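Long-range contacts in spindle pole body-associated protein VIK1 (Saccharomyces cerevisiae, PDB 2O0A), which recruits the minus end-directed motor KAR3 to microtubules, cross-links antiparallel microtubules as the KAR3-VIK1 heterodimer, and targets or maintains KAR3 at the spindle pole body: residues L42-I50 and Y59-H67; N93-H104 and T262-D272. All coordinates share one frame; numbering follows the deposited sequence.

Interaction 1 of 2, residues L42-I50 and Y59-H67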
# COMPACT_ATOMS: atom_id res chain seq x y z
N LEU A 42 -20.46 -11.99 -3.33
CA LEU A 42 -21.38 -10.94 -2.92
C LEU A 42 -20.61 -9.81 -2.28
O LEU A 42 -19.74 -10.04 -1.43
CB LEU A 42 -22.44 -11.47 -1.94
CG LEU A 42 -23.52 -12.45 -2.44
CD1 LEU A 42 -23.93 -12.22 -3.90
CD2 LEU A 42 -23.09 -13.89 -2.23
N PHE A 43 -20.92 -8.58 -2.70
CA PHE A 43 -20.22 -7.40 -2.19
C PHE A 43 -21.14 -6.51 -1.41
O PHE A 43 -22.16 -6.05 -1.94
CB PHE A 43 -19.62 -6.60 -3.34
CG PHE A 43 -18.66 -7.37 -4.17
CD1 PHE A 43 -17.31 -7.38 -3.86
CD2 PHE A 43 -19.11 -8.11 -5.26
CE1 PHE A 43 -16.41 -8.12 -4.62
CE2 PHE A 43 -18.22 -8.85 -6.02
CZ PHE A 43 -16.88 -8.85 -5.71
N ASP A 44 -20.77 -6.26 -0.17
CA ASP A 44 -21.46 -5.29 0.68
C ASP A 44 -20.56 -4.06 0.85
O ASP A 44 -19.69 -4.03 1.73
CB ASP A 44 -21.82 -5.94 2.02
CG ASP A 44 -22.64 -5.02 2.93
OD1 ASP A 44 -22.67 -3.79 2.68
OD2 ASP A 44 -23.26 -5.54 3.89
N TYR A 45 -20.79 -3.06 0.02
CA TYR A 45 -19.93 -1.87 -0.01
C TYR A 45 -20.20 -0.93 1.17
O TYR A 45 -19.37 -0.09 1.50
CB TYR A 45 -20.11 -1.13 -1.34
CG TYR A 45 -19.62 -1.89 -2.56
CD1 TYR A 45 -18.25 -2.09 -2.78
CD2 TYR A 45 -20.51 -2.41 -3.50
CE1 TYR A 45 -17.79 -2.79 -3.90
CE2 TYR A 45 -20.05 -3.11 -4.64
CZ TYR A 45 -18.69 -3.30 -4.82
OH TYR A 45 -18.20 -3.95 -5.93
N GLU A 46 -21.37 -1.06 1.81
CA GLU A 46 -21.68 -0.26 2.99
C GLU A 46 -21.00 -0.80 4.25
O GLU A 46 -20.51 -0.02 5.08
CB GLU A 46 -23.20 -0.17 3.23
CG GLU A 46 -23.88 0.99 2.52
CD GLU A 46 -23.62 2.34 3.17
OE1 GLU A 46 -23.03 3.21 2.50
OE2 GLU A 46 -24.00 2.52 4.34
N ASN A 47 -20.94 -2.12 4.38
CA ASN A 47 -20.45 -2.73 5.62
C ASN A 47 -19.08 -3.39 5.47
O ASN A 47 -18.54 -3.92 6.44
CB ASN A 47 -21.48 -3.75 6.15
CG ASN A 47 -22.82 -3.11 6.44
OD1 ASN A 47 -23.84 -3.47 5.82
ND2 ASN A 47 -22.83 -2.14 7.34
N GLY A 48 -18.55 -3.35 4.25
CA GLY A 48 -17.19 -3.82 3.97
C GLY A 48 -17.08 -5.33 4.03
O GLY A 48 -16.19 -5.87 4.67
N VAL A 49 -18.00 -6.00 3.36
CA VAL A 49 -18.04 -7.46 3.42
C VAL A 49 -17.99 -8.05 2.01
O VAL A 49 -18.67 -7.56 1.12
CB VAL A 49 -19.34 -7.95 4.13
CG1 VAL A 49 -19.28 -9.44 4.32
CG2 VAL A 49 -19.51 -7.26 5.47
N ILE A 50 -17.18 -9.08 1.81
CA ILE A 50 -17.24 -9.92 0.62
C ILE A 50 -17.58 -11.33 1.09
O ILE A 50 -16.87 -11.90 1.93
CB ILE A 50 -15.92 -9.93 -0.18
CG1 ILE A 50 -15.50 -8.50 -0.54
CG2 ILE A 50 -16.05 -10.80 -1.45
CD1 ILE A 50 -14.11 -8.41 -1.16
N TYR A 59 -15.91 -12.58 4.48
CA TYR A 59 -14.63 -11.87 4.56
C TYR A 59 -14.88 -10.38 4.74
O TYR A 59 -15.45 -9.74 3.88
CB TYR A 59 -13.79 -12.12 3.31
CG TYR A 59 -13.43 -13.57 3.10
CD1 TYR A 59 -12.34 -14.13 3.74
CD2 TYR A 59 -14.20 -14.39 2.26
CE1 TYR A 59 -12.00 -15.46 3.55
CE2 TYR A 59 -13.88 -15.72 2.07
CZ TYR A 59 -12.78 -16.25 2.73
OH TYR A 59 -12.44 -17.56 2.55
N LYS A 60 -14.45 -9.86 5.89
CA LYS A 60 -14.63 -8.45 6.21
C LYS A 60 -13.35 -7.65 5.96
O LYS A 60 -12.24 -8.20 6.01
CB LYS A 60 -15.09 -8.27 7.66
CG LYS A 60 -16.42 -8.96 7.94
CD LYS A 60 -17.00 -8.49 9.25
CE LYS A 60 -17.69 -9.64 9.97
NZ LYS A 60 -17.87 -9.35 11.42
N PHE A 61 -13.54 -6.36 5.70
CA PHE A 61 -12.45 -5.43 5.44
C PHE A 61 -12.83 -4.11 6.10
O PHE A 61 -14.01 -3.86 6.37
CB PHE A 61 -12.31 -5.20 3.94
CG PHE A 61 -11.84 -6.41 3.19
CD1 PHE A 61 -10.49 -6.60 2.92
CD2 PHE A 61 -12.75 -7.37 2.76
CE1 PHE A 61 -10.05 -7.72 2.23
CE2 PHE A 61 -12.32 -8.51 2.07
CZ PHE A 61 -10.97 -8.67 1.80
N ASN A 62 -11.84 -3.25 6.34
CA ASN A 62 -12.20 -1.93 6.84
C ASN A 62 -13.15 -1.22 5.87
O ASN A 62 -14.10 -0.54 6.28
CB ASN A 62 -10.94 -1.11 7.15
CG ASN A 62 -10.11 -1.75 8.24
OD1 ASN A 62 -9.02 -2.24 7.99
ND2 ASN A 62 -10.64 -1.81 9.46
N ARG A 63 -12.90 -1.40 4.58
CA ARG A 63 -13.80 -0.93 3.53
C ARG A 63 -13.54 -1.74 2.27
O ARG A 63 -12.40 -2.14 2.01
CB ARG A 63 -13.60 0.57 3.29
CG ARG A 63 -14.50 1.17 2.22
CD ARG A 63 -14.69 2.65 2.41
NE ARG A 63 -15.53 3.02 3.56
CZ ARG A 63 -16.86 2.96 3.57
NH1 ARG A 63 -17.54 2.54 2.50
NH2 ARG A 63 -17.53 3.34 4.65
N VAL A 64 -14.60 -2.00 1.52
CA VAL A 64 -14.56 -2.61 0.18
C VAL A 64 -14.85 -1.50 -0.82
O VAL A 64 -15.90 -0.84 -0.78
CB VAL A 64 -15.57 -3.78 0.05
CG1 VAL A 64 -15.65 -4.26 -1.40
CG2 VAL A 64 -15.13 -4.90 0.98
N ILE A 65 -13.89 -1.26 -1.69
CA ILE A 65 -13.90 -0.11 -2.56
C ILE A 65 -14.08 -0.54 -4.01
O ILE A 65 -13.25 -1.27 -4.53
CB ILE A 65 -12.54 0.67 -2.43
CG1 ILE A 65 -12.34 1.15 -0.99
CG2 ILE A 65 -12.48 1.83 -3.39
CD1 ILE A 65 -10.88 1.50 -0.66
N PRO A 66 -15.15 -0.07 -4.67
CA PRO A 66 -15.37 -0.47 -6.06
C PRO A 66 -14.58 0.36 -7.07
O PRO A 66 -14.79 1.57 -7.18
CB PRO A 66 -16.88 -0.26 -6.24
CG PRO A 66 -17.21 0.85 -5.29
CD PRO A 66 -16.20 0.83 -4.17
N HIS A 67 -13.68 -0.30 -7.79
CA HIS A 67 -12.86 0.36 -8.80
C HIS A 67 -13.65 1.01 -9.95
O HIS A 67 -13.21 2.01 -10.51
CB HIS A 67 -11.82 -0.62 -9.35
CG HIS A 67 -10.75 0.03 -10.18
ND1 HIS A 67 -9.50 0.33 -9.68
CD2 HIS A 67 -10.73 0.40 -11.48
CE1 HIS A 67 -8.77 0.88 -10.63
NE2 HIS A 67 -9.49 0.94 -11.73
O HOH W 1 -17.20 -1.08 2.61
O HOH W 2 -20.50 3.38 3.06
O HOH W 3 -16.20 -4.50 7.70
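I50 and Y59 form an antiparallel hydrogen-bonded pair, with I50 N giving a straight bond to Y59 O (2.8 Å, 173°) and Y59 N bonding back to I50 O. F61 N adds a bond to G48 O, in that carbonyl's plane. Strands 41-44, 49-52 and 58-60 form a small antiparallel sheet beside the central sheet of the kinesin-like motor fold, to which 63-66 already belongs. At 44-49 G48 and V49 both face D44 in a G1 beta bulge. D44 OD1 also accepts from N47 N, an Asx motif. G48 has positive phi, and a beta carbon would clash with F61 O. V64 CG2 lies 3.6 Å from G48 C and also meets I50 CG1. The V64 side chain crosses that of Y45 at about a right angle; its CG1, anti to the backbone N (chi1 172°), comes 3.6 Å from Y45 CE1. P66 covers one face of the Y45 ring, its CG 4.3 Å from the centroid, a CH-pi contact. Y45 OH bonds to E34. Cutting Y45 back to alanine would probably leave V64 CG1 and the P66 ring without their aromatic neighbour and E34 without its hydroxyl partner. I50 CD1 packs 3.7 Å from F61 CE2. Water links Y45 O to V64 N, and another links E46 OE1 to R63 NH1, whose NE makes a salt bridge to E16. Apolar packing and water bridges thus hold the turn where direct backbone pairing stops.

Interaction 2 of 2, residues N93-H104 and T262-D272; sequences NFNLISLSTTPH and TKSFFLLNLND. With EDO (1,2-ethanediol), chain B.
I97 N bonds to F265 O, and L267 N bonds to I97 O in return. L99 N to L267 O (2.8 Å, 175°) and N269 N to L99 O continue the parallel ladder. N269 ND2 also reaches L99 O, from above the carbonyl plane (3.1 Å), and S98 OG weakly. On one face I97 and F266 lie side by side, with I97 CD1 3.8 Å from F266 CZ, an off-centre CH-pi contact. On the other face L96 CD1 meets F265 CD2 at 3.5 Å. These two neighbouring strands belong to the central sheet of the kinesin motor fold, which in Vik1 lacks a nucleotide-binding site. At the start of the pair, N95 CG sits between its own N and carbonyl carbon (chi1 71°), which turns the amide across to the partner chain. There ND2 gives bonds to T262 OG1 and S264 OG (2.9 Å), while OD1 accepts from F265 N. At the far end T101 OG1 bonds to D272 OD2 on its anti side (2.7 Å), and N271 ND2 bonds to T102 OG1 in the amide plane. O1 of a 1,2-ethanediol, probably from the crystallisation liquor, donates to N269 OD1. Farther out, T262 OG1 also pairs with L258 O, and Y29 stacks on F265.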
# COMPACT_ATOMS: atom_id res chain seq x y z
N ASN A 93 6.34 6.85 11.07
CA ASN A 93 6.74 6.11 9.87
C ASN A 93 5.66 5.10 9.53
O ASN A 93 5.06 4.49 10.43
CB ASN A 93 8.08 5.40 10.11
CG ASN A 93 9.17 6.37 10.44
OD1 ASN A 93 9.17 7.54 10.01
ND2 ASN A 93 10.13 5.90 11.25
N PHE A 94 5.38 4.95 8.24
CA PHE A 94 4.19 4.23 7.84
C PHE A 94 4.32 3.57 6.49
O PHE A 94 5.30 3.77 5.79
CB PHE A 94 2.94 5.13 7.91
CG PHE A 94 2.89 6.28 6.92
CD1 PHE A 94 1.89 6.31 5.96
CD2 PHE A 94 3.80 7.36 6.98
CE1 PHE A 94 1.78 7.37 5.05
CE2 PHE A 94 3.70 8.43 6.09
CZ PHE A 94 2.68 8.43 5.11
N ASN A 95 3.32 2.78 6.13
CA ASN A 95 3.42 2.03 4.89
C ASN A 95 2.09 1.85 4.19
O ASN A 95 1.02 2.09 4.75
CB ASN A 95 4.12 0.68 5.11
CG ASN A 95 3.28 -0.31 5.89
OD1 ASN A 95 2.17 -0.67 5.48
ND2 ASN A 95 3.82 -0.80 7.01
N LEU A 96 2.21 1.46 2.92
CA LEU A 96 1.09 0.96 2.13
C LEU A 96 1.59 -0.32 1.49
O LEU A 96 2.54 -0.31 0.71
CB LEU A 96 0.69 1.99 1.07
CG LEU A 96 -0.34 1.57 0.02
CD1 LEU A 96 -1.60 1.02 0.67
CD2 LEU A 96 -0.66 2.72 -0.96
N ILE A 97 0.99 -1.45 1.88
CA ILE A 97 1.39 -2.76 1.36
C ILE A 97 0.30 -3.23 0.41
O ILE A 97 -0.80 -3.55 0.85
CB ILE A 97 1.63 -3.76 2.52
CG1 ILE A 97 2.80 -3.26 3.37
CG2 ILE A 97 1.92 -5.18 1.95
CD1 ILE A 97 2.94 -3.94 4.73
N SER A 98 0.63 -3.23 -0.89
CA SER A 98 -0.35 -3.48 -1.94
C SER A 98 -0.14 -4.87 -2.54
O SER A 98 0.95 -5.17 -3.03
CB SER A 98 -0.27 -2.39 -3.01
OG SER A 98 -1.24 -2.62 -4.03
N LEU A 99 -1.19 -5.70 -2.48
CA LEU A 99 -1.19 -7.04 -3.07
C LEU A 99 -2.01 -7.04 -4.33
O LEU A 99 -3.17 -6.59 -4.34
CB LEU A 99 -1.79 -8.04 -2.07
CG LEU A 99 -0.91 -8.54 -0.92
CD1 LEU A 99 -0.44 -7.43 -0.01
CD2 LEU A 99 -1.64 -9.61 -0.11
N SER A 100 -1.42 -7.54 -5.40
CA SER A 100 -2.04 -7.56 -6.73
C SER A 100 -1.65 -8.85 -7.39
O SER A 100 -0.62 -9.42 -7.05
CB SER A 100 -1.53 -6.40 -7.57
OG SER A 100 -2.00 -5.14 -7.08
N THR A 101 -2.45 -9.32 -8.35
CA THR A 101 -2.06 -10.53 -9.10
C THR A 101 -1.83 -10.23 -10.58
O THR A 101 -1.54 -11.14 -11.38
CB THR A 101 -3.09 -11.68 -8.94
OG1 THR A 101 -4.38 -11.22 -9.35
CG2 THR A 101 -3.13 -12.18 -7.49
N THR A 102 -1.97 -8.96 -10.95
CA THR A 102 -1.72 -8.48 -12.30
C THR A 102 -0.88 -7.21 -12.22
O THR A 102 -0.81 -6.59 -11.15
CB THR A 102 -3.03 -8.17 -13.05
OG1 THR A 102 -3.80 -7.20 -12.31
CG2 THR A 102 -3.85 -9.43 -13.25
N PRO A 103 -0.21 -6.83 -13.32
CA PRO A 103 0.55 -5.58 -13.35
C PRO A 103 -0.28 -4.40 -12.85
O PRO A 103 -1.42 -4.20 -13.31
CB PRO A 103 0.89 -5.42 -14.83
CG PRO A 103 0.99 -6.81 -15.32
CD PRO A 103 -0.10 -7.56 -14.60
N HIS A 104 0.28 -3.64 -11.91
CA HIS A 104 -0.43 -2.50 -11.34
C HIS A 104 0.40 -1.21 -11.30
O HIS A 104 0.41 -0.46 -10.29
CB HIS A 104 -0.93 -2.86 -9.94
CG HIS A 104 -2.30 -3.48 -9.93
ND1 HIS A 104 -3.40 -2.83 -9.42
CD2 HIS A 104 -2.73 -4.68 -10.37
CE1 HIS A 104 -4.46 -3.61 -9.55
NE2 HIS A 104 -4.09 -4.74 -10.12
N THR A 262 6.37 0.08 11.87
CA THR A 262 5.71 1.19 11.18
C THR A 262 4.21 0.98 11.21
O THR A 262 3.74 -0.14 11.47
CB THR A 262 6.21 1.38 9.69
OG1 THR A 262 5.78 0.28 8.88
CG2 THR A 262 7.72 1.45 9.62
N LYS A 263 3.44 2.05 10.97
CA LYS A 263 2.00 1.94 10.82
C LYS A 263 1.74 1.31 9.46
O LYS A 263 2.38 1.68 8.49
CB LYS A 263 1.32 3.30 10.86
CG LYS A 263 1.45 4.07 12.17
CD LYS A 263 0.57 3.46 13.24
CE LYS A 263 -0.87 3.90 13.12
NZ LYS A 263 -1.70 3.29 14.22
N SER A 264 0.79 0.38 9.41
CA SER A 264 0.50 -0.37 8.17
C SER A 264 -0.88 -0.13 7.58
O SER A 264 -1.87 0.15 8.26
CB SER A 264 0.66 -1.89 8.39
OG SER A 264 1.98 -2.24 8.78
N PHE A 265 -0.95 -0.29 6.26
CA PHE A 265 -2.21 -0.23 5.54
C PHE A 265 -2.10 -1.29 4.45
O PHE A 265 -1.33 -1.13 3.50
CB PHE A 265 -2.35 1.17 4.91
CG PHE A 265 -3.68 1.46 4.24
CD1 PHE A 265 -4.46 2.53 4.71
CD2 PHE A 265 -4.11 0.77 3.10
CE1 PHE A 265 -5.67 2.88 4.08
CE2 PHE A 265 -5.33 1.10 2.48
CZ PHE A 265 -6.10 2.17 2.97
N PHE A 266 -2.86 -2.38 4.59
CA PHE A 266 -2.86 -3.42 3.55
C PHE A 266 -3.95 -3.14 2.54
O PHE A 266 -5.09 -2.86 2.91
CB PHE A 266 -3.06 -4.81 4.17
CG PHE A 266 -1.85 -5.32 4.91
CD1 PHE A 266 -0.94 -6.16 4.26
CD2 PHE A 266 -1.60 -4.94 6.23
CE1 PHE A 266 0.19 -6.64 4.96
CE2 PHE A 266 -0.46 -5.42 6.92
CZ PHE A 266 0.42 -6.26 6.28
N LEU A 267 -3.59 -3.23 1.27
CA LEU A 267 -4.50 -3.00 0.17
C LEU A 267 -4.53 -4.26 -0.70
O LEU A 267 -3.49 -4.67 -1.24
CB LEU A 267 -4.04 -1.78 -0.66
CG LEU A 267 -4.97 -1.43 -1.83
CD1 LEU A 267 -6.37 -1.04 -1.35
CD2 LEU A 267 -4.36 -0.31 -2.70
N LEU A 268 -5.69 -4.88 -0.80
CA LEU A 268 -5.82 -6.11 -1.59
C LEU A 268 -6.58 -5.78 -2.86
O LEU A 268 -7.74 -5.41 -2.83
CB LEU A 268 -6.49 -7.23 -0.79
CG LEU A 268 -5.47 -7.98 0.09
CD1 LEU A 268 -4.89 -7.10 1.20
CD2 LEU A 268 -6.09 -9.20 0.70
N ASN A 269 -5.89 -5.89 -3.99
CA ASN A 269 -6.47 -5.55 -5.28
C ASN A 269 -7.05 -6.80 -5.91
O ASN A 269 -6.31 -7.68 -6.35
CB ASN A 269 -5.43 -4.90 -6.20
CG ASN A 269 -4.91 -3.59 -5.64
OD1 ASN A 269 -5.57 -2.54 -5.75
ND2 ASN A 269 -3.72 -3.63 -5.03
N LEU A 270 -8.38 -6.86 -5.96
CA LEU A 270 -9.07 -8.07 -6.39
C LEU A 270 -9.68 -7.84 -7.76
O LEU A 270 -10.66 -7.13 -7.91
CB LEU A 270 -10.15 -8.47 -5.36
CG LEU A 270 -9.79 -8.57 -3.87
CD1 LEU A 270 -11.01 -9.03 -3.09
CD2 LEU A 270 -8.58 -9.50 -3.60
N ASN A 271 -9.07 -8.45 -8.77
CA ASN A 271 -9.51 -8.24 -10.14
C ASN A 271 -9.32 -9.50 -10.97
O ASN A 271 -9.27 -9.44 -12.19
CB ASN A 271 -8.72 -7.08 -10.76
CG ASN A 271 -7.28 -7.45 -11.06
OD1 ASN A 271 -6.72 -8.37 -10.44
ND2 ASN A 271 -6.68 -6.76 -12.02
N ASP A 272 -9.21 -10.63 -10.27
CA ASP A 272 -8.70 -11.86 -10.85
C ASP A 272 -9.45 -13.04 -10.23
O ASP A 272 -9.15 -13.46 -9.11
CB ASP A 272 -7.21 -11.92 -10.52
CG ASP A 272 -6.49 -13.05 -11.21
OD1 ASP A 272 -7.04 -13.67 -12.15
OD2 ASP A 272 -5.34 -13.31 -10.79
C1 EDO B . -8.11 -2.53 -8.11
O1 EDO B . -6.85 -1.91 -8.37
C2 EDO B . -8.18 -3.85 -8.89
O2 EDO B . -7.28 -3.78 -10.00
O HOH W 4 -4.71 -7.66 -8.90
O HOH W 5 -6.30 -10.08 -7.59

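In the fold
Interaction 1 closes before interaction 2 opens along the chain, and their centres lie about 16 Å apart. The centre of interaction 2 lies about 4 Å from the chain centre, that of interaction 1 about 17 Å, towards the surface. The two touch where I50 CD1 packs 3.7 Å from L270 CD1. Both reach the same sheet: strand 27-32 runs parallel to strand 63-66 on one side and to strand 265-270 on the other. Helix 276-289 packs against both, through Y59 and F61 in interaction 1 and F266, L268 and L270 in interaction 2. With no nucleotide site in this domain, neither contact borders one.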